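Local coordinates for protein alpha-fucosidase GH29 (Fusarium graminearum, PDB 4PSR) that hydrolyses alpha-L-fucosides as a retaining-family GH29 glycosidase, probably releasing the alpha-1,6-linked fucose from the core of glycoprotein N-glycans, at residues Phe38-Tyr43 with Asn88-Lys93; Glu46-Asn51 with Arg60-Glu65; Trp73-Phe78 with Gln192-Gln197. All blocks are in the same frame, centred on the assembly; numbering follows the deposited sequence.

Contact 1. Residues Phe38-Tyr43 with Asn88-Lys93; sequences FTTAQY and NFVQFK
Thr-40 meets Phe-92 and Val-90 at one rim of a TIM barrel, where the loop that follows strand 29-33 turns past the edge of a small two-stranded antiparallel ladder. Both branches of the threonine face the second segment. OG1 sits beside the backbone N (chi1 -46°), which leaves the methyl CG2 anti to it and packed on Val-90 and on the Gln-91/Phe-92 backbone, with Thr-40 CG2 lying 3.9 Å from Val-90 CG1 and 3.8 Å from Phe-92 N. The hydroxyl, the neighbouring branch, comes against the base of the phenylalanine, Thr-40 OG1 to Phe-92 CB being 3.3 Å. The two side chains cross at a slant, and the hydroxyl reaches the Phe-92 ring obliquely. The contact between the segments is van der Waals in kind, since OG1 bonds to the carbonyl of Ala-37 and the pairs across the contact are packing contacts. Phe-78 of helix 76-80 touches both Thr-40 and Val-90, while Trp-35 meets the Phe-92 ring edge-to-face. A type I turn from Thr-39 to Gln-42 shapes the loop that presents the threonine, closed by a bond from Gln-42 N to Thr-39 O of 2.9 Å.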
loop_
_atom_site.group_PDB
_atom_site.type_symbol
_atom_site.label_atom_id
_atom_site.label_comp_id
_atom_site.label_asym_id
_atom_site.label_seq_id
_atom_site.Cartn_x
_atom_site.Cartn_y
_atom_site.Cartn_z
ATOM N N PHE A 38 -5.009 -1.176 22.196
ATOM C CA PHE A 38 -3.614 -1.630 22.159
ATOM C C PHE A 38 -2.646 -0.472 22.335
ATOM O O PHE A 38 -1.472 -0.688 22.648
ATOM C CB PHE A 38 -3.301 -2.382 20.856
ATOM C CG PHE A 38 -3.738 -1.654 19.604
ATOM C CD1 PHE A 38 -2.988 -0.585 19.091
ATOM C CD2 PHE A 38 -4.912 -2.007 18.968
ATOM C CE1 PHE A 38 -3.426 0.111 17.965
ATOM C CE2 PHE A 38 -5.345 -1.314 17.821
ATOM C CZ PHE A 38 -4.599 -0.251 17.350
ATOM N N THR A 39 -3.124 0.767 22.173
ATOM C CA THR A 39 -2.295 1.942 22.364
ATOM C C THR A 39 -2.193 2.349 23.854
ATOM O O THR A 39 -1.328 3.142 24.222
ATOM C CB THR A 39 -2.855 3.148 21.546
ATOM O OG1 THR A 39 -3.167 2.724 20.206
ATOM C CG2 THR A 39 -1.874 4.305 21.508
ATOM N N THR A 40 -3.117 1.859 24.676
ATOM C CA THR A 40 -3.244 2.349 26.050
ATOM C C THR A 40 -1.916 2.316 26.833
ATOM O O THR A 40 -1.551 3.305 27.479
ATOM C CB THR A 40 -4.318 1.590 26.827
ATOM O OG1 THR A 40 -5.514 1.463 26.037
ATOM C CG2 THR A 40 -4.663 2.328 28.112
ATOM N N ALA A 41 -1.176 1.211 26.728
ATOM C CA ALA A 41 0.095 1.096 27.459
ATOM C C ALA A 41 1.190 2.023 26.926
ATOM O O ALA A 41 2.144 2.361 27.627
ATOM C CB ALA A 41 0.565 -0.317 27.429
ATOM N N GLN A 42 1.045 2.465 25.677
ATOM C CA GLN A 42 2.045 3.309 25.023
ATOM C C GLN A 42 3.452 2.744 25.215
ATOM O O GLN A 42 4.402 3.476 25.474
ATOM C CB GLN A 42 1.963 4.780 25.500
ATOM C CG GLN A 42 0.557 5.390 25.201
ATOM C CD GLN A 42 0.406 6.860 25.505
ATOM O OE1 GLN A 42 -0.318 7.562 24.797
ATOM N NE2 GLN A 42 1.092 7.342 26.520
ATOM N N TYR A 43 3.569 1.435 25.017
ATOM C CA TYR A 43 4.830 0.726 25.248
ATOM C C TYR A 43 5.068 -0.354 24.212
ATOM O O TYR A 43 4.152 -1.096 23.891
ATOM C CB TYR A 43 4.850 0.097 26.650
ATOM C CG TYR A 43 6.229 -0.411 27.049
ATOM C CD1 TYR A 43 7.175 0.480 27.547
ATOM C CD2 TYR A 43 6.579 -1.739 26.883
ATOM C CE1 TYR A 43 8.438 0.053 27.896
ATOM C CE2 TYR A 43 7.840 -2.178 27.232
ATOM C CZ TYR A 43 8.756 -1.274 27.719
ATOM O OH TYR A 43 10.032 -1.716 28.079
ATOM N N ASN A 88 -3.171 4.733 39.959
ATOM C CA ASN A 88 -3.757 5.545 38.891
ATOM C C ASN A 88 -4.731 4.728 38.057
ATOM O O ASN A 88 -4.418 3.625 37.672
ATOM C CB ASN A 88 -2.665 6.040 37.944
ATOM C CG ASN A 88 -1.550 6.761 38.659
ATOM O OD1 ASN A 88 -0.415 6.274 38.722
ATOM N ND2 ASN A 88 -1.858 7.929 39.195
ATOM N N PHE A 89 -5.902 5.280 37.769
ATOM C CA PHE A 89 -6.880 4.587 36.935
ATOM C C PHE A 89 -6.435 4.609 35.468
ATOM O O PHE A 89 -6.115 5.679 34.932
ATOM C CB PHE A 89 -8.251 5.234 37.079
ATOM C CG PHE A 89 -9.320 4.533 36.309
ATOM C CD1 PHE A 89 -9.912 3.391 36.785
ATOM C CD2 PHE A 89 -9.713 5.038 35.081
ATOM C CE1 PHE A 89 -10.902 2.766 36.031
ATOM C CE2 PHE A 89 -10.687 4.426 34.344
ATOM C CZ PHE A 89 -11.277 3.314 34.812
ATOM N N VAL A 90 -6.383 3.433 34.856
ATOM C CA VAL A 90 -5.924 3.238 33.486
ATOM C C VAL A 90 -7.055 2.677 32.654
ATOM O O VAL A 90 -7.685 1.690 33.022
ATOM C CB VAL A 90 -4.702 2.287 33.451
ATOM C CG1 VAL A 90 -4.320 1.922 32.013
ATOM C CG2 VAL A 90 -3.521 2.915 34.180
ATOM N N GLN A 91 -7.327 3.307 31.506
ATOM C CA GLN A 91 -8.344 2.804 30.575
ATOM C C GLN A 91 -8.206 3.477 29.224
ATOM O O GLN A 91 -7.909 4.662 29.144
ATOM C CB GLN A 91 -9.761 3.048 31.130
ATOM C CG GLN A 91 -10.845 2.286 30.406
ATOM C CD GLN A 91 -12.223 2.480 30.992
ATOM O OE1 GLN A 91 -12.467 3.480 31.687
ATOM N NE2 GLN A 91 -13.125 1.552 30.718
ATOM N N PHE A 92 -8.468 2.734 28.168
ATOM C CA PHE A 92 -8.661 3.349 26.851
ATOM C C PHE A 92 -9.995 4.111 26.921
ATOM O O PHE A 92 -11.080 3.495 26.949
ATOM C CB PHE A 92 -8.707 2.291 25.734
ATOM C CG PHE A 92 -8.919 2.891 24.372
ATOM C CD1 PHE A 92 -7.950 3.693 23.810
ATOM C CD2 PHE A 92 -10.085 2.649 23.664
ATOM C CE1 PHE A 92 -8.144 4.282 22.540
ATOM C CE2 PHE A 92 -10.278 3.222 22.412
ATOM C CZ PHE A 92 -9.305 4.031 21.858
ATOM N N LYS A 93 -9.916 5.428 26.962
ATOM C CA LYS A 93 -11.094 6.274 27.210
ATOM C C LYS A 93 -10.866 7.680 26.670
ATOM O O LYS A 93 -10.781 8.655 27.425
ATOM C CB LYS A 93 -11.426 6.294 28.708
ATOM C CG LYS A 93 -12.779 6.919 29.032
ATOM C CD LYS A 93 -13.142 6.688 30.485
ATOM C CE LYS A 93 -14.394 7.436 30.874
ATOM N NZ LYS A 93 -14.747 7.178 32.305
#

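Contact 2. Residues Glu46-Asn51 with Arg60-Glu65; sequences EWYPRN and RKHHTE. With FUL (beta-L-fucopyranose), chain M.
Tyr-48 sends its phenol over to helix 58-66, where its oxygen lies against the edges of two histidine rings. Tyr-48 OH and His-63 ND1 are joined by a hydrogen bond of 2.8 Å, and the phenol oxygen lies near the imidazole plane, as expected for a partner of the ring nitrogen. The rings themselves meet rim to rim, their planes inclined at 50° and neither over the face of the other. On the neighbouring residue a carbon takes the place of the nitrogen: His-62 CD2 is 3.5 Å from Tyr-48 OH, again at the imidazole edge. Both histidines have CG anti to the backbone N (chi1 171° and -167°), which carries their rings out from the helix to the tyrosine. The second nitrogen of His-63 is bound by the carbonyl of Trp-73, so both ring nitrogens are held, which fixes the rotation of the imidazole.

In this GH29 TIM barrel, the residues just ahead of Tyr-48 form part of the wall of the fucose site. Glu-46 OE2 accepts a hydrogen bond of 2.7 Å from O3 of the bound beta-L-fucopyranose. Beside it, Trp-47 NE1 donates to the sugar O2 at 2.9 Å with a bent N-H...O angle of 138°, the oxygen lying at the indole edge, and makes a weak bond to O3. Sugar O3 thus sits between carboxylate and indole. The other carboxylate oxygen, Glu-46 OE1, is held by the backbone N of Trp-311.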
loop_
_atom_site.group_PDB
_atom_site.type_symbol
_atom_site.label_atom_id
_atom_site.label_comp_id
_atom_site.label_asym_id
_atom_site.label_seq_id
_atom_site.Cartn_x
_atom_site.Cartn_y
_atom_site.Cartn_z
ATOM N N GLU A 46 2.073 -1.965 18.997
ATOM C CA GLU A 46 0.701 -2.431 18.965
ATOM C C GLU A 46 0.548 -3.924 19.261
ATOM O O GLU A 46 -0.571 -4.380 19.456
ATOM C CB GLU A 46 0.050 -2.079 17.614
ATOM C CG GLU A 46 0.514 -2.907 16.412
ATOM C CD GLU A 46 1.939 -2.684 15.937
ATOM O OE1 GLU A 46 2.566 -1.654 16.252
ATOM O OE2 GLU A 46 2.438 -3.586 15.214
ATOM N N TRP A 47 1.660 -4.685 19.286
ATOM C CA TRP A 47 1.619 -6.086 19.737
ATOM C C TRP A 47 1.685 -6.219 21.262
ATOM O O TRP A 47 1.697 -7.334 21.764
ATOM C CB TRP A 47 2.697 -6.949 19.055
ATOM C CG TRP A 47 2.335 -7.376 17.653
ATOM C CD1 TRP A 47 1.574 -6.696 16.730
ATOM C CD2 TRP A 47 2.702 -8.619 17.021
ATOM N NE1 TRP A 47 1.448 -7.445 15.574
ATOM C CE2 TRP A 47 2.130 -8.630 15.732
ATOM C CE3 TRP A 47 3.473 -9.717 17.423
ATOM C CZ2 TRP A 47 2.287 -9.713 14.850
ATOM C CZ3 TRP A 47 3.628 -10.792 16.545
ATOM C CH2 TRP A 47 3.037 -10.782 15.283
ATOM N N TYR A 48 1.696 -5.116 21.993
ATOM C CA TYR A 48 1.713 -5.187 23.471
ATOM C C TYR A 48 0.677 -6.147 24.053
ATOM O O TYR A 48 1.005 -6.884 24.974
ATOM C CB TYR A 48 1.537 -3.812 24.085
ATOM C CG TYR A 48 1.740 -3.785 25.588
ATOM C CD1 TYR A 48 2.984 -3.513 26.127
ATOM C CD2 TYR A 48 0.680 -3.981 26.457
ATOM C CE1 TYR A 48 3.186 -3.481 27.502
ATOM C CE2 TYR A 48 0.870 -3.962 27.818
ATOM C CZ TYR A 48 2.119 -3.678 28.334
ATOM O OH TYR A 48 2.314 -3.622 29.702
ATOM N N PRO A 49 -0.564 -6.176 23.532
ATOM C CA PRO A 49 -1.540 -7.105 24.121
ATOM C C PRO A 49 -1.100 -8.565 24.077
ATOM O O PRO A 49 -1.503 -9.347 24.960
ATOM C CB PRO A 49 -2.801 -6.891 23.265
ATOM C CG PRO A 49 -2.632 -5.527 22.641
ATOM C CD PRO A 49 -1.156 -5.341 22.458
ATOM N N ARG A 50 -0.370 -8.946 23.027
ATOM C CA ARG A 50 0.187 -10.303 22.908
ATOM C C ARG A 50 1.420 -10.460 23.799
ATOM O O ARG A 50 1.531 -11.435 24.576
ATOM C CB ARG A 50 0.576 -10.542 21.454
ATOM C CG ARG A 50 1.702 -11.582 21.214
ATOM C CD ARG A 50 1.885 -11.791 19.719
ATOM N NE ARG A 50 2.965 -12.728 19.367
ATOM C CZ ARG A 50 2.806 -14.041 19.375
ATOM N NH1 ARG A 50 1.676 -14.586 19.771
ATOM N NH2 ARG A 50 3.807 -14.819 18.986
ATOM N N ASN A 51 2.356 -9.528 23.696
ATOM C CA ASN A 51 3.658 -9.713 24.342
ATOM C C ASN A 51 3.644 -9.478 25.853
ATOM O O ASN A 51 4.548 -9.953 26.534
ATOM C CB ASN A 51 4.732 -8.849 23.669
ATOM C CG ASN A 51 4.954 -9.208 22.220
ATOM O OD1 ASN A 51 4.687 -8.404 21.326
ATOM N ND2 ASN A 51 5.464 -10.416 21.965
ATOM N N ARG A 60 6.362 -8.183 29.209
ATOM C CA ARG A 60 5.859 -8.765 30.455
ATOM C C ARG A 60 6.498 -8.121 31.673
ATOM O O ARG A 60 5.825 -7.886 32.662
ATOM C CB ARG A 60 6.085 -10.283 30.500
ATOM C CG ARG A 60 5.900 -10.885 31.899
ATOM C CD ARG A 60 6.169 -12.387 31.888
ATOM N NE ARG A 60 5.020 -13.115 31.401
ATOM C CZ ARG A 60 4.015 -13.561 32.166
ATOM N NH1 ARG A 60 4.018 -13.351 33.480
ATOM N NH2 ARG A 60 2.998 -14.211 31.616
ATOM N N LYS A 61 7.801 -7.855 31.602
ATOM C CA LYS A 61 8.521 -7.235 32.713
ATOM C C LYS A 61 7.934 -5.859 32.978
ATOM O O LYS A 61 7.617 -5.502 34.120
ATOM C CB LYS A 61 10.021 -7.158 32.389
ATOM C CG LYS A 61 10.676 -8.532 32.324
ATOM C CD LYS A 61 12.138 -8.510 31.926
ATOM C CE LYS A 61 12.705 -9.930 31.909
ATOM N NZ LYS A 61 14.135 -9.971 31.490
ATOM N N HIS A 62 7.750 -5.079 31.907
ATOM C CA HIS A 62 7.183 -3.740 32.033
ATOM C C HIS A 62 5.772 -3.821 32.616
ATOM O O HIS A 62 5.411 -3.038 33.509
ATOM C CB HIS A 62 7.126 -3.067 30.656
ATOM C CG HIS A 62 6.361 -1.780 30.650
ATOM N ND1 HIS A 62 6.934 -0.562 30.959
ATOM C CD2 HIS A 62 5.057 -1.525 30.365
ATOM C CE1 HIS A 62 6.008 0.381 30.883
ATOM N NE2 HIS A 62 4.869 -0.175 30.508
ATOM N N HIS A 63 4.974 -4.748 32.101
ATOM C CA HIS A 63 3.600 -4.886 32.550
ATOM C C HIS A 63 3.543 -5.201 34.037
ATOM O O HIS A 63 2.740 -4.634 34.798
ATOM C CB HIS A 63 2.883 -5.998 31.779
ATOM C CG HIS A 63 1.409 -5.978 31.968
ATOM N ND1 HIS A 63 0.601 -5.084 31.298
ATOM C CD2 HIS A 63 0.612 -6.649 32.832
ATOM C CE1 HIS A 63 -0.645 -5.243 31.711
ATOM N NE2 HIS A 63 -0.668 -6.188 32.639
ATOM N N THR A 64 4.403 -6.137 34.432
ATOM C CA THR A 64 4.433 -6.622 35.806
ATOM C C THR A 64 4.860 -5.509 36.759
ATOM O O THR A 64 4.285 -5.354 37.834
ATOM C CB THR A 64 5.381 -7.843 35.907
ATOM O OG1 THR A 64 4.903 -8.897 35.065
ATOM C CG2 THR A 64 5.482 -8.358 37.336
ATOM N N GLU A 65 5.828 -4.689 36.343
ATOM C CA GLU A 65 6.252 -3.563 37.165
ATOM C C GLU A 65 5.257 -2.398 37.242
ATOM O O GLU A 65 5.184 -1.694 38.248
ATOM C CB GLU A 65 7.612 -3.046 36.689
ATOM C CG GLU A 65 8.734 -4.066 36.902
ATOM C CD GLU A 65 8.846 -4.504 38.350
ATOM O OE1 GLU A 65 9.158 -3.626 39.187
ATOM O OE2 GLU A 65 8.595 -5.704 38.629
HETATM C C1 FUL M . 1.162 -6.559 10.487
HETATM C C2 FUL M . 0.573 -6.482 11.881
HETATM O O2 FUL M . 0.924 -7.619 12.685
HETATM C C3 FUL M . 1.113 -5.214 12.489
HETATM O O3 FUL M . 0.664 -5.119 13.822
HETATM C C4 FUL M . 0.617 -4.064 11.650
HETATM O O4 FUL M . -0.804 -3.995 11.737
HETATM C C5 FUL M . 1.067 -4.261 10.208
HETATM C C6 FUL M . 0.545 -3.190 9.275
HETATM O O5 FUL M . 0.661 -5.521 9.679
HETATM O O1 FUL M . 0.760 -7.771 9.901
#

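Contact 3. Residues Trp73-Phe78 with Gln192-Gln197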
loop_
_atom_site.group_PDB
_atom_site.type_symbol
_atom_site.label_atom_id
_atom_site.label_comp_id
_atom_site.label_asym_id
_atom_site.label_seq_id
_atom_site.Cartn_x
_atom_site.Cartn_y
_atom_site.Cartn_z
ATOM N N TRP A 73 -3.621 -8.947 36.134
ATOM C CA TRP A 73 -3.956 -7.677 35.465
ATOM C C TRP A 73 -3.879 -7.967 33.970
ATOM O O TRP A 73 -2.875 -7.680 33.309
ATOM C CB TRP A 73 -2.958 -6.600 35.871
ATOM C CG TRP A 73 -3.455 -5.169 35.892
ATOM C CD1 TRP A 73 -3.692 -4.430 37.002
ATOM C CD2 TRP A 73 -3.746 -4.305 34.768
ATOM N NE1 TRP A 73 -4.089 -3.163 36.665
ATOM C CE2 TRP A 73 -4.131 -3.061 35.294
ATOM C CE3 TRP A 73 -3.698 -4.462 33.371
ATOM C CZ2 TRP A 73 -4.486 -1.979 34.486
ATOM C CZ3 TRP A 73 -4.052 -3.368 32.564
ATOM C CH2 TRP A 73 -4.428 -2.148 33.128
ATOM N N GLY A 74 -4.924 -8.596 33.447
ATOM C CA GLY A 74 -4.935 -9.027 32.069
ATOM C C GLY A 74 -5.227 -7.899 31.087
ATOM O O GLY A 74 -5.597 -6.770 31.465
ATOM N N TYR A 75 -5.070 -8.213 29.806
ATOM C CA TYR A 75 -5.261 -7.206 28.762
ATOM C C TYR A 75 -6.657 -6.575 28.824
ATOM O O TYR A 75 -6.826 -5.377 28.570
ATOM C CB TYR A 75 -5.008 -7.805 27.373
ATOM C CG TYR A 75 -5.214 -6.773 26.283
ATOM C CD1 TYR A 75 -4.389 -5.667 26.208
ATOM C CD2 TYR A 75 -6.249 -6.872 25.379
ATOM C CE1 TYR A 75 -4.594 -4.687 25.269
ATOM C CE2 TYR A 75 -6.445 -5.900 24.406
ATOM C CZ TYR A 75 -5.621 -4.818 24.371
ATOM O OH TYR A 75 -5.739 -3.801 23.436
ATOM N N GLU A 76 -7.647 -7.364 29.202
ATOM C CA GLU A 76 -9.009 -6.868 29.272
ATOM C C GLU A 76 -9.145 -5.669 30.217
ATOM O O GLU A 76 -10.051 -4.840 30.053
ATOM C CB GLU A 76 -9.984 -7.988 29.661
ATOM C CG GLU A 76 -9.823 -8.562 31.069
ATOM C CD GLU A 76 -8.757 -9.652 31.227
ATOM O OE1 GLU A 76 -7.929 -9.907 30.329
ATOM O OE2 GLU A 76 -8.746 -10.278 32.330
ATOM N N ASN A 77 -8.247 -5.533 31.198
ATOM C CA ASN A 77 -8.290 -4.363 32.081
ATOM C C ASN A 77 -8.057 -3.022 31.353
ATOM O O ASN A 77 -8.493 -1.968 31.841
ATOM C CB ASN A 77 -7.253 -4.471 33.208
ATOM C CG ASN A 77 -7.651 -5.424 34.318
ATOM O OD1 ASN A 77 -8.678 -6.108 34.267
ATOM N ND2 ASN A 77 -6.806 -5.485 35.344
ATOM N N PHE A 78 -7.302 -3.011 30.246
ATOM C CA PHE A 78 -7.134 -1.765 29.493
ATOM C C PHE A 78 -8.466 -1.290 28.890
ATOM O O PHE A 78 -8.680 -0.083 28.716
ATOM C CB PHE A 78 -6.095 -1.912 28.379
ATOM C CG PHE A 78 -4.666 -2.049 28.862
ATOM C CD1 PHE A 78 -3.991 -0.997 29.443
ATOM C CD2 PHE A 78 -3.996 -3.239 28.681
ATOM C CE1 PHE A 78 -2.656 -1.149 29.848
ATOM C CE2 PHE A 78 -2.678 -3.381 29.065
ATOM C CZ PHE A 78 -2.020 -2.347 29.653
ATOM N N GLN A 192 -13.334 -15.262 26.560
ATOM C CA GLN A 192 -12.870 -16.113 25.480
ATOM C C GLN A 192 -13.005 -15.423 24.128
ATOM O O GLN A 192 -12.152 -15.591 23.259
ATOM C CB GLN A 192 -13.634 -17.421 25.444
ATOM C CG GLN A 192 -13.326 -18.414 26.570
ATOM C CD GLN A 192 -14.210 -19.647 26.485
ATOM O OE1 GLN A 192 -15.124 -19.721 25.665
ATOM N NE2 GLN A 192 -13.951 -20.617 27.348
ATOM N N LYS A 193 -14.077 -14.666 23.944
ATOM C CA LYS A 193 -14.275 -13.962 22.678
ATOM C C LYS A 193 -13.167 -12.917 22.461
ATOM O O LYS A 193 -12.620 -12.807 21.361
ATOM C CB LYS A 193 -15.645 -13.297 22.609
ATOM C CG LYS A 193 -15.930 -12.610 21.260
ATOM C CD LYS A 193 -17.325 -11.974 21.226
ATOM C CE LYS A 193 -18.446 -13.015 21.235
ATOM N NZ LYS A 193 -19.753 -12.309 21.313
ATOM N N LEU A 194 -12.828 -12.150 23.480
ATOM C CA LEU A 194 -11.730 -11.179 23.366
ATOM C C LEU A 194 -10.406 -11.856 22.974
ATOM O O LEU A 194 -9.678 -11.390 22.079
ATOM C CB LEU A 194 -11.545 -10.388 24.655
ATOM C CG LEU A 194 -10.465 -9.301 24.588
ATOM C CD1 LEU A 194 -10.898 -8.088 23.758
ATOM C CD2 LEU A 194 -10.065 -8.887 26.000
ATOM N N LEU A 195 -10.112 -12.961 23.660
ATOM C CA LEU A 195 -8.801 -13.599 23.627
ATOM C C LEU A 195 -8.686 -14.724 22.586
ATOM O O LEU A 195 -7.675 -15.428 22.554
ATOM C CB LEU A 195 -8.445 -14.121 25.029
ATOM C CG LEU A 195 -8.386 -13.065 26.119
ATOM C CD1 LEU A 195 -8.121 -13.656 27.492
ATOM C CD2 LEU A 195 -7.308 -12.044 25.818
ATOM N N GLY A 196 -9.693 -14.891 21.745
ATOM C CA GLY A 196 -9.637 -15.860 20.663
ATOM C C GLY A 196 -9.633 -17.307 21.135
ATOM O O GLY A 196 -8.975 -18.144 20.504
ATOM N N GLN A 197 -10.355 -17.602 22.220
ATOM C CA GLN A 197 -10.409 -18.936 22.815
ATOM C C GLN A 197 -11.734 -19.653 22.590
ATOM O O GLN A 197 -11.970 -20.682 23.196
ATOM C CB GLN A 197 -10.137 -18.835 24.317
ATOM C CG GLN A 197 -8.719 -18.438 24.659
ATOM C CD GLN A 197 -8.458 -18.374 26.149
ATOM O OE1 GLN A 197 -9.211 -18.932 26.956
ATOM N NE2 GLN A 197 -7.401 -17.679 26.522
#
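Segments 73-78 and 192-197 come nearest at Glu-76 and Leu-194, whose CA atoms are 7.8 Å apart. Leu-194 bridges the gap with one methyl. Its CG is anti to the backbone N (chi1 -177°), which extends the side chain toward the other segment and sets Leu-194 CD2 at 3.8 Å from Glu-76 CB. The same methyl comes obliquely to the ring of Tyr-75, with 4.4 Å between Leu-194 CD2 and Tyr-75 CD2, so a single branch touches two successive residues. From Glu-76 it is thus the aliphatic base that makes the contact.

The leucine is delivered from a helix end closed by a Schellman motif, in which Gly-196 has positive phi and Gln-197 N bonds to Gln-192 O at 2.9 Å. Leu-194 O is taken up by the side-chain amide of Asn-175. Both segments lie in connections between strands of the TIM barrel: 73-78 after the first strand, 192-197 after the third. At its far end Tyr-75 is tied to the carboxylate of Asp-128, in the loop after the second strand, while its backbone N is bound by the hydroxyl of Tyr-53.

In the fold
The three contacts gather on one side of the chain's centre, their own centres 12 to 14 Å apart, and all lie within the catalytic barrel domain. Contacts 1 and 2 both belong to the long excursion between strands 29-33 and 119-125, contact 2 falling between the two segments of contact 1 in sequence. Contact 3 opens within that excursion too, but closes on helix 189-195, beyond the third barrel strand. Segment 73-78 is the common neighbour: Phe-78 O lies 2.9 Å from Phe-92 N, a probable hydrogen bond, and Tyr-75 CE1 packs 3.4 Å from Pro-49 CG. Contact 2 carries the sugar-binding residues, while contacts 1 and 3 pack around the same excursion farther out.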